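Local structure of ferrous iron transport protein B (Legionella pneumophila, 3IBY) at residues 114-119 with 155-160; 16-21 with 50-55. The protein probably takes up ferrous iron across the inner membrane in a GTP-driven process, the present chain being its cytosolic part with the GTP-binding G domain. One frame throughout, in Å; residues are numbered along the deposited sequence.

Both contacts lie in the G domain, where helices 154-162 and 14-22 pack on the same central sheet, and their centres are 12 Å apart. Interaction 1 joins strand 113-118 to helix 154-162; interaction 2 joins strand 48-54 to helix 14-22. The helices meet at Leu157 CD2 and Leu17 CD1, 3.9 Å apart, while Ala116 CB lies 4.0 Å from Leu17 CD2, so the hydrophobic layer runs on from one contact into the other. Each strand ends at a predicted GTP-binding element, Asn118 and Met119 in interaction 1 and Asp54 and Leu55 in interaction 2. Asn118 bonds to Cys12 O, and Asp54 and Leu55 to Lys14 NZ, both of the P-loop.

Interaction 1: residues 114-119 with 155-160; sequences VVALNM and PALQQS
Leu157 reaches from helix 154-162 toward strand 113-118 and meets Val114 and Ala116 with a single methyl. Its CB is still well back from the strand, and with CG anti to the backbone N (chi1 176°) the branch point is carried forward toward the sheet. There CD1 settles between two strand residues, 4.0 Å from Val114 CG2 and equally 4.0 Å from Ala116 CB, while CD2 turns toward helix 14-22. Leu157 also rests on Ile144 of the neighbouring edge strand, and Val114 on Ile88 of the strand on its other flank.

One helical turn onward, Ser160 packs its OG against the same Val114 CG2, at 3.7 Å. A weak hydrogen bond to Ser142 OG gives this hydroxyl a polar partner although it lies against a methyl. Strand and helix run antiparallel at 173°, their axes 9.7 Å apart, packing helix 154-162 on the G-domain sheet.

At the strand end, Asn118 accepts a hydrogen bond at OD1 from Ala148 N and gives one from ND2 to Cys12 O, fixing its amide between predicted GTP-binding loops. Asn118-Met119-Met120-Asp121, predicted to bind GTP, corresponds to the NKxD (G4) motif of GTPases. Between strand and helix the contact rests on methyl packing, and the side-chain bonds of Ser160 OG and of the Asn118 amide described here go to residues outside it.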
ATOM      1  N   VAL A 114      -4.667   1.637   7.271  1.00 12.22           N
ATOM      2  CA  VAL A 114      -6.083   1.948   7.313  1.00 11.77           C
ATOM      3  C   VAL A 114      -6.409   2.266   5.831  1.00 11.75           C
ATOM      4  O   VAL A 114      -5.600   2.909   5.156  1.00 10.64           O
ATOM      5  CB  VAL A 114      -6.332   3.179   8.216  1.00 11.66           C
ATOM      6  CG1 VAL A 114      -5.425   4.312   7.782  1.00 12.00           C
ATOM      7  CG2 VAL A 114      -7.771   3.636   8.132  1.00 11.62           C
ATOM      8  N   VAL A 115      -7.552   1.792   5.323  1.00 11.80           N
ATOM      9  CA  VAL A 115      -7.952   2.072   3.953  1.00 11.72           C
ATOM     10  C   VAL A 115      -8.980   3.180   3.965  1.00 11.81           C
ATOM     11  O   VAL A 115      -9.919   3.157   4.768  1.00 12.47           O
ATOM     12  CB  VAL A 115      -8.512   0.856   3.277  1.00 11.74           C
ATOM     13  CG1 VAL A 115      -9.070   1.225   1.920  1.00 12.85           C
ATOM     14  CG2 VAL A 115      -7.438  -0.150   3.122  1.00 11.14           C
ATOM     15  N   ALA A 116      -8.740   4.185   3.124  1.00 11.73           N
ATOM     16  CA  ALA A 116      -9.661   5.319   2.874  1.00 11.59           C
ATOM     17  C   ALA A 116     -10.295   5.041   1.530  1.00 11.95           C
ATOM     18  O   ALA A 116      -9.600   5.067   0.525  1.00 12.49           O
ATOM     19  CB  ALA A 116      -8.911   6.617   2.801  1.00 10.27           C
ATOM     20  N   LEU A 117     -11.591   4.722   1.507  1.00 12.61           N
ATOM     21  CA  LEU A 117     -12.247   4.189   0.300  1.00 12.04           C
ATOM     22  C   LEU A 117     -12.951   5.375  -0.287  1.00 11.56           C
ATOM     23  O   LEU A 117     -14.016   5.760   0.152  1.00  9.31           O
ATOM     24  CB  LEU A 117     -13.215   3.090   0.696  1.00 12.70           C
ATOM     25  CG  LEU A 117     -13.564   1.889  -0.195  1.00 13.94           C
ATOM     26  CD1 LEU A 117     -15.053   1.679  -0.038  1.00 10.69           C
ATOM     27  CD2 LEU A 117     -13.171   2.043  -1.655  1.00 14.25           C
ATOM     28  N   ASN A 118     -12.273   6.009  -1.228  1.00 12.38           N
ATOM     29  CA  ASN A 118     -12.665   7.318  -1.721  1.00 13.56           C
ATOM     30  C   ASN A 118     -13.627   7.173  -2.921  1.00 13.86           C
ATOM     31  O   ASN A 118     -13.836   6.085  -3.423  1.00 14.30           O
ATOM     32  CB  ASN A 118     -11.389   8.105  -2.067  1.00 13.59           C
ATOM     33  CG  ASN A 118     -11.622   9.600  -2.261  1.00 15.17           C
ATOM     34  OD1 ASN A 118     -12.674  10.151  -1.885  1.00 17.47           O
ATOM     35  ND2 ASN A 118     -10.635  10.270  -2.866  1.00  9.90           N
ATOM     36  N   MET A 119     -14.255   8.278  -3.312  1.00 14.45           N
ATOM     37  CA  MET A 119     -15.069   8.393  -4.525  1.00 14.23           C
ATOM     38  C   MET A 119     -16.314   7.543  -4.453  1.00 13.60           C
ATOM     39  O   MET A 119     -16.801   6.991  -5.466  1.00 12.95           O
ATOM     40  CB  MET A 119     -14.256   8.025  -5.738  1.00 14.75           C
ATOM     41  CG  MET A 119     -12.906   8.703  -5.814  1.00 16.68           C
ATOM     42  SD  MET A 119     -13.032  10.462  -6.067  1.00 18.19           S
ATOM     43  CE  MET A 119     -11.507  10.788  -6.968  1.00 18.82           C
ATOM     44  N   PRO A 155     -13.909  12.707   9.275  1.00 10.62           N
ATOM     45  CA  PRO A 155     -13.751  12.663  10.732  1.00 10.23           C
ATOM     46  C   PRO A 155     -13.586  11.257  11.266  1.00 10.26           C
ATOM     47  O   PRO A 155     -12.860  11.052  12.225  1.00 11.18           O
ATOM     48  CB  PRO A 155     -15.039  13.287  11.233  1.00 10.23           C
ATOM     49  CG  PRO A 155     -15.486  14.176  10.092  1.00 10.54           C
ATOM     50  CD  PRO A 155     -15.156  13.382   8.867  1.00 10.79           C
ATOM     51  N   ALA A 156     -14.246  10.304  10.625  1.00 10.16           N
ATOM     52  CA  ALA A 156     -14.163   8.896  10.978  1.00  9.97           C
ATOM     53  C   ALA A 156     -12.802   8.293  10.616  1.00  9.64           C
ATOM     54  O   ALA A 156     -12.281   7.433  11.320  1.00  8.91           O
ATOM     55  CB  ALA A 156     -15.279   8.136  10.273  1.00  9.85           C
ATOM     56  N   LEU A 157     -12.255   8.727   9.478  1.00 10.04           N
ATOM     57  CA  LEU A 157     -10.897   8.340   9.036  1.00  9.35           C
ATOM     58  C   LEU A 157      -9.865   8.907  10.006  1.00  9.57           C
ATOM     59  O   LEU A 157      -8.882   8.259  10.305  1.00  9.10           O
ATOM     60  CB  LEU A 157     -10.617   8.868   7.651  1.00  8.24           C
ATOM     61  CG  LEU A 157      -9.224   8.599   7.142  1.00  7.01           C
ATOM     62  CD1 LEU A 157      -9.126   7.162   6.714  1.00  4.52           C
ATOM     63  CD2 LEU A 157      -8.867   9.543   5.986  1.00  2.94           C
ATOM     64  N   GLN A 158     -10.124  10.117  10.492  1.00  9.99           N
ATOM     65  CA  GLN A 158      -9.299  10.728  11.521  1.00 10.68           C
ATOM     66  C   GLN A 158      -9.394   9.858  12.739  1.00 10.37           C
ATOM     67  O   GLN A 158      -8.408   9.463  13.274  1.00 10.51           O
ATOM     68  CB  GLN A 158      -9.775  12.142  11.835  1.00 10.72           C
ATOM     69  CG  GLN A 158      -9.383  13.233  10.800  1.00 13.15           C
ATOM     70  CD  GLN A 158     -10.150  14.560  11.040  1.00 15.44           C
ATOM     71  OE1 GLN A 158     -11.078  14.604  11.838  1.00 18.02           O
ATOM     72  NE2 GLN A 158      -9.753  15.623  10.361  1.00 16.85           N
ATOM     73  N   GLN A 159     -10.600   9.555  13.174  1.00 11.17           N
ATOM     74  CA  GLN A 159     -10.785   8.753  14.377  1.00 11.63           C
ATOM     75  C   GLN A 159     -10.035   7.418  14.256  1.00 11.83           C
ATOM     76  O   GLN A 159      -9.221   7.071  15.103  1.00 12.03           O
ATOM     77  CB  GLN A 159     -12.265   8.523  14.640  1.00 11.47           C
ATOM     78  CG  GLN A 159     -12.637   8.721  16.082  1.00 14.21           C
ATOM     79  CD  GLN A 159     -12.327  10.124  16.554  1.00 15.90           C
ATOM     80  OE1 GLN A 159     -12.524  11.090  15.808  1.00 17.37           O
ATOM     81  NE2 GLN A 159     -11.801  10.243  17.776  1.00 13.84           N
ATOM     82  N   SER A 160     -10.263   6.706  13.159  1.00 11.64           N
ATOM     83  CA  SER A 160      -9.569   5.463  12.889  1.00 11.43           C
ATOM     84  C   SER A 160      -8.026   5.587  12.886  1.00 10.79           C
ATOM     85  O   SER A 160      -7.328   4.590  13.107  1.00 11.31           O
ATOM     86  CB  SER A 160     -10.034   4.951  11.536  1.00 11.98           C
ATOM     87  OG  SER A 160      -9.665   3.615  11.346  1.00 13.98           O
TER

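Interaction 2: residues 16-21 with 50-55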
ATOM      1  N   THR A  16      -6.487  15.440  -2.927  1.00 12.60           N
ATOM      2  CA  THR A  16      -7.667  15.980  -2.288  1.00 12.34           C
ATOM      3  C   THR A  16      -7.776  15.502  -0.846  1.00 11.89           C
ATOM      4  O   THR A  16      -8.115  16.286   0.022  1.00 11.75           O
ATOM      5  CB  THR A  16      -8.903  15.612  -3.108  1.00 12.75           C
ATOM      6  OG1 THR A  16      -8.710  16.135  -4.421  1.00 13.29           O
ATOM      7  CG2 THR A  16     -10.207  16.181  -2.523  1.00 11.54           C
ATOM      8  N   LEU A  17      -7.473  14.234  -0.563  1.00 11.54           N
ATOM      9  CA  LEU A  17      -7.548  13.763   0.846  1.00 10.90           C
ATOM     10  C   LEU A  17      -6.493  14.440   1.674  1.00 10.27           C
ATOM     11  O   LEU A  17      -6.729  14.871   2.802  1.00 10.26           O
ATOM     12  CB  LEU A  17      -7.409  12.258   0.952  1.00 10.32           C
ATOM     13  CG  LEU A  17      -7.455  11.798   2.416  1.00 11.00           C
ATOM     14  CD1 LEU A  17      -8.693  12.281   3.181  1.00  7.55           C
ATOM     15  CD2 LEU A  17      -7.361  10.298   2.408  1.00  9.59           C
ATOM     16  N   PHE A  18      -5.318  14.561   1.071  1.00 10.32           N
ATOM     17  CA  PHE A  18      -4.239  15.280   1.665  1.00  9.60           C
ATOM     18  C   PHE A  18      -4.678  16.651   2.054  1.00  8.84           C
ATOM     19  O   PHE A  18      -4.326  17.100   3.131  1.00  9.50           O
ATOM     20  CB  PHE A  18      -3.082  15.411   0.718  1.00 10.10           C
ATOM     21  CG  PHE A  18      -1.901  16.091   1.336  1.00 10.42           C
ATOM     22  CD1 PHE A  18      -1.116  15.406   2.277  1.00  9.06           C
ATOM     23  CD2 PHE A  18      -1.606  17.407   1.031  1.00 10.66           C
ATOM     24  CE1 PHE A  18      -0.006  16.014   2.873  1.00 11.19           C
ATOM     25  CE2 PHE A  18      -0.495  18.066   1.632  1.00 13.13           C
ATOM     26  CZ  PHE A  18       0.325  17.368   2.544  1.00 12.23           C
ATOM     27  N   ASN A  19      -5.398  17.333   1.174  1.00  8.23           N
ATOM     28  CA  ASN A  19      -5.817  18.710   1.458  1.00  8.52           C
ATOM     29  C   ASN A  19      -6.892  18.742   2.563  1.00  8.44           C
ATOM     30  O   ASN A  19      -6.926  19.637   3.419  1.00  6.89           O
ATOM     31  CB  ASN A  19      -6.366  19.389   0.218  1.00  8.51           C
ATOM     32  CG  ASN A  19      -5.323  19.643  -0.840  1.00  9.40           C
ATOM     33  OD1 ASN A  19      -4.141  19.768  -0.572  1.00  8.91           O
ATOM     34  ND2 ASN A  19      -5.781  19.721  -2.076  1.00 12.43           N
ATOM     35  N   ALA A  20      -7.765  17.751   2.513  1.00  8.45           N
ATOM     36  CA  ALA A  20      -8.844  17.657   3.420  1.00  9.12           C
ATOM     37  C   ALA A  20      -8.274  17.479   4.846  1.00 10.77           C
ATOM     38  O   ALA A  20      -8.737  18.119   5.800  1.00 11.35           O
ATOM     39  CB  ALA A  20      -9.709  16.500   3.022  1.00  9.22           C
ATOM     40  N   LEU A  21      -7.247  16.645   4.987  1.00 11.92           N
ATOM     41  CA  LEU A  21      -6.663  16.368   6.304  1.00 12.30           C
ATOM     42  C   LEU A  21      -5.824  17.535   6.819  1.00 12.59           C
ATOM     43  O   LEU A  21      -5.930  17.907   7.958  1.00 13.45           O
ATOM     44  CB  LEU A  21      -5.791  15.132   6.209  1.00 12.58           C
ATOM     45  CG  LEU A  21      -6.474  13.772   6.002  1.00 12.98           C
ATOM     46  CD1 LEU A  21      -5.401  12.785   5.730  1.00 12.23           C
ATOM     47  CD2 LEU A  21      -7.206  13.314   7.188  1.00 11.57           C
ATOM     48  N   ILE A  50      -0.723  14.811  14.205  1.00 11.71           N
ATOM     49  CA  ILE A  50      -0.560  13.819  13.162  1.00 10.97           C
ATOM     50  C   ILE A  50       0.176  14.432  12.013  1.00 11.14           C
ATOM     51  O   ILE A  50      -0.297  15.404  11.413  1.00 10.43           O
ATOM     52  CB  ILE A  50      -1.913  13.186  12.688  1.00 10.95           C
ATOM     53  CG1 ILE A  50      -2.428  12.158  13.707  1.00 10.70           C
ATOM     54  CG2 ILE A  50      -1.690  12.431  11.446  1.00 10.14           C
ATOM     55  CD1 ILE A  50      -3.527  12.615  14.554  1.00 11.92           C
ATOM     56  N   GLU A  51       1.335  13.854  11.689  1.00 11.63           N
ATOM     57  CA  GLU A  51       2.114  14.354  10.573  1.00 12.65           C
ATOM     58  C   GLU A  51       1.860  13.411   9.429  1.00 12.11           C
ATOM     59  O   GLU A  51       1.639  12.224   9.652  1.00 11.47           O
ATOM     60  CB  GLU A  51       3.601  14.391  10.893  1.00 13.93           C
ATOM     61  CG  GLU A  51       3.938  14.862  12.284  1.00 15.75           C
ATOM     62  CD  GLU A  51       5.430  14.840  12.553  1.00 20.30           C
ATOM     63  OE1 GLU A  51       5.963  13.709  12.811  1.00 21.27           O
ATOM     64  OE2 GLU A  51       6.044  15.955  12.525  1.00 21.95           O
ATOM     65  N   ILE A  52       1.880  13.955   8.222  1.00 11.71           N
ATOM     66  CA  ILE A  52       1.533  13.222   7.014  1.00 11.73           C
ATOM     67  C   ILE A  52       2.505  13.544   5.901  1.00 11.06           C
ATOM     68  O   ILE A  52       2.792  14.747   5.627  1.00 10.61           O
ATOM     69  CB  ILE A  52       0.111  13.527   6.467  1.00 11.85           C
ATOM     70  CG1 ILE A  52      -0.944  13.041   7.410  1.00 13.62           C
ATOM     71  CG2 ILE A  52      -0.141  12.805   5.120  1.00 11.31           C
ATOM     72  CD1 ILE A  52      -2.089  12.346   6.745  1.00 14.61           C
ATOM     73  N   THR A  53       2.978  12.469   5.266  1.00 10.16           N
ATOM     74  CA  THR A  53       3.803  12.599   4.125  1.00 10.62           C
ATOM     75  C   THR A  53       3.081  11.986   2.957  1.00 11.19           C
ATOM     76  O   THR A  53       2.662  10.797   2.989  1.00 12.27           O
ATOM     77  CB  THR A  53       5.136  11.964   4.320  1.00 10.89           C
ATOM     78  OG1 THR A  53       5.818  12.579   5.433  1.00 11.17           O
ATOM     79  CG2 THR A  53       5.942  12.147   3.073  1.00 10.82           C
ATOM     80  N   ASP A  54       2.910  12.798   1.924  1.00 10.88           N
ATOM     81  CA  ASP A  54       2.292  12.314   0.724  1.00 11.77           C
ATOM     82  C   ASP A  54       3.293  11.578  -0.147  1.00 11.83           C
ATOM     83  O   ASP A  54       4.345  12.142  -0.455  1.00 12.58           O
ATOM     84  CB  ASP A  54       1.748  13.461  -0.106  1.00 11.40           C
ATOM     85  CG  ASP A  54       0.819  12.986  -1.171  1.00 13.05           C
ATOM     86  OD1 ASP A  54       0.257  11.841  -1.064  1.00 14.40           O
ATOM     87  OD2 ASP A  54       0.595  13.783  -2.087  1.00 15.73           O
ATOM     88  N   LEU A  55       2.949  10.359  -0.590  1.00 11.57           N
ATOM     89  CA  LEU A  55       3.794   9.652  -1.570  1.00 10.70           C
ATOM     90  C   LEU A  55       3.183   9.710  -2.908  1.00  9.67           C
ATOM     91  O   LEU A  55       1.997   9.629  -2.998  1.00  8.90           O
ATOM     92  CB  LEU A  55       3.976   8.199  -1.229  1.00 10.70           C
ATOM     93  CG  LEU A  55       4.660   7.960   0.088  1.00 10.85           C
ATOM     94  CD1 LEU A  55       5.055   6.549   0.061  1.00 10.37           C
ATOM     95  CD2 LEU A  55       5.880   8.953   0.330  1.00 11.15           C
TER
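Asp54 OD1 forms a salt bridge with Lys14 NZ of the P-loop, while on the same side chain CB packs 4.2 Å from Phe18 CD1 of helix 14-22. Lys14 NZ is also bonded to Leu55 O, so two consecutive residues, Asp54 through its side chain and Leu55 through its backbone, position it against the end of strand 48-54.

Away from this polar end, toward Ile52, the contact is hydrocarbon. A chi1 of -177° sets the Phe18 ring trans to its amide nitrogen, out from the helix and toward the strand. Ile52 CG2 comes up to the ring at its edge, near the ring plane, 3.9 Å from CE1 and 4.0 Å from CD1. Phe18 and Ile52 point past one another, each toward the other's backbone. The other branch of Ile52 serves the next turn of the helix: its CD1 lies 3.5 Å from Leu21 CD1, a close methyl pair, and these two side chains cross at about a right angle. Ile52 is accordingly held by both helix residues, CG2 against the aromatic edge and CD1 against the leucine tip. Leu6 of the adjacent strand 3-8 touches both Phe18 and Asp54 and continues the same apolar layer.

Helix and strand run antiparallel, at 162°, with axes 10.0 Å apart. Helix 14-22 follows the P-loop, and Asp54 opens the Asp-Leu-Pro-Gly sequence predicted to bind GTP, which matches the DxxG (G3) motif. A P-loop helix packed on the strand that delivers this aspartate is typical of the G domain of P-loop GTPases.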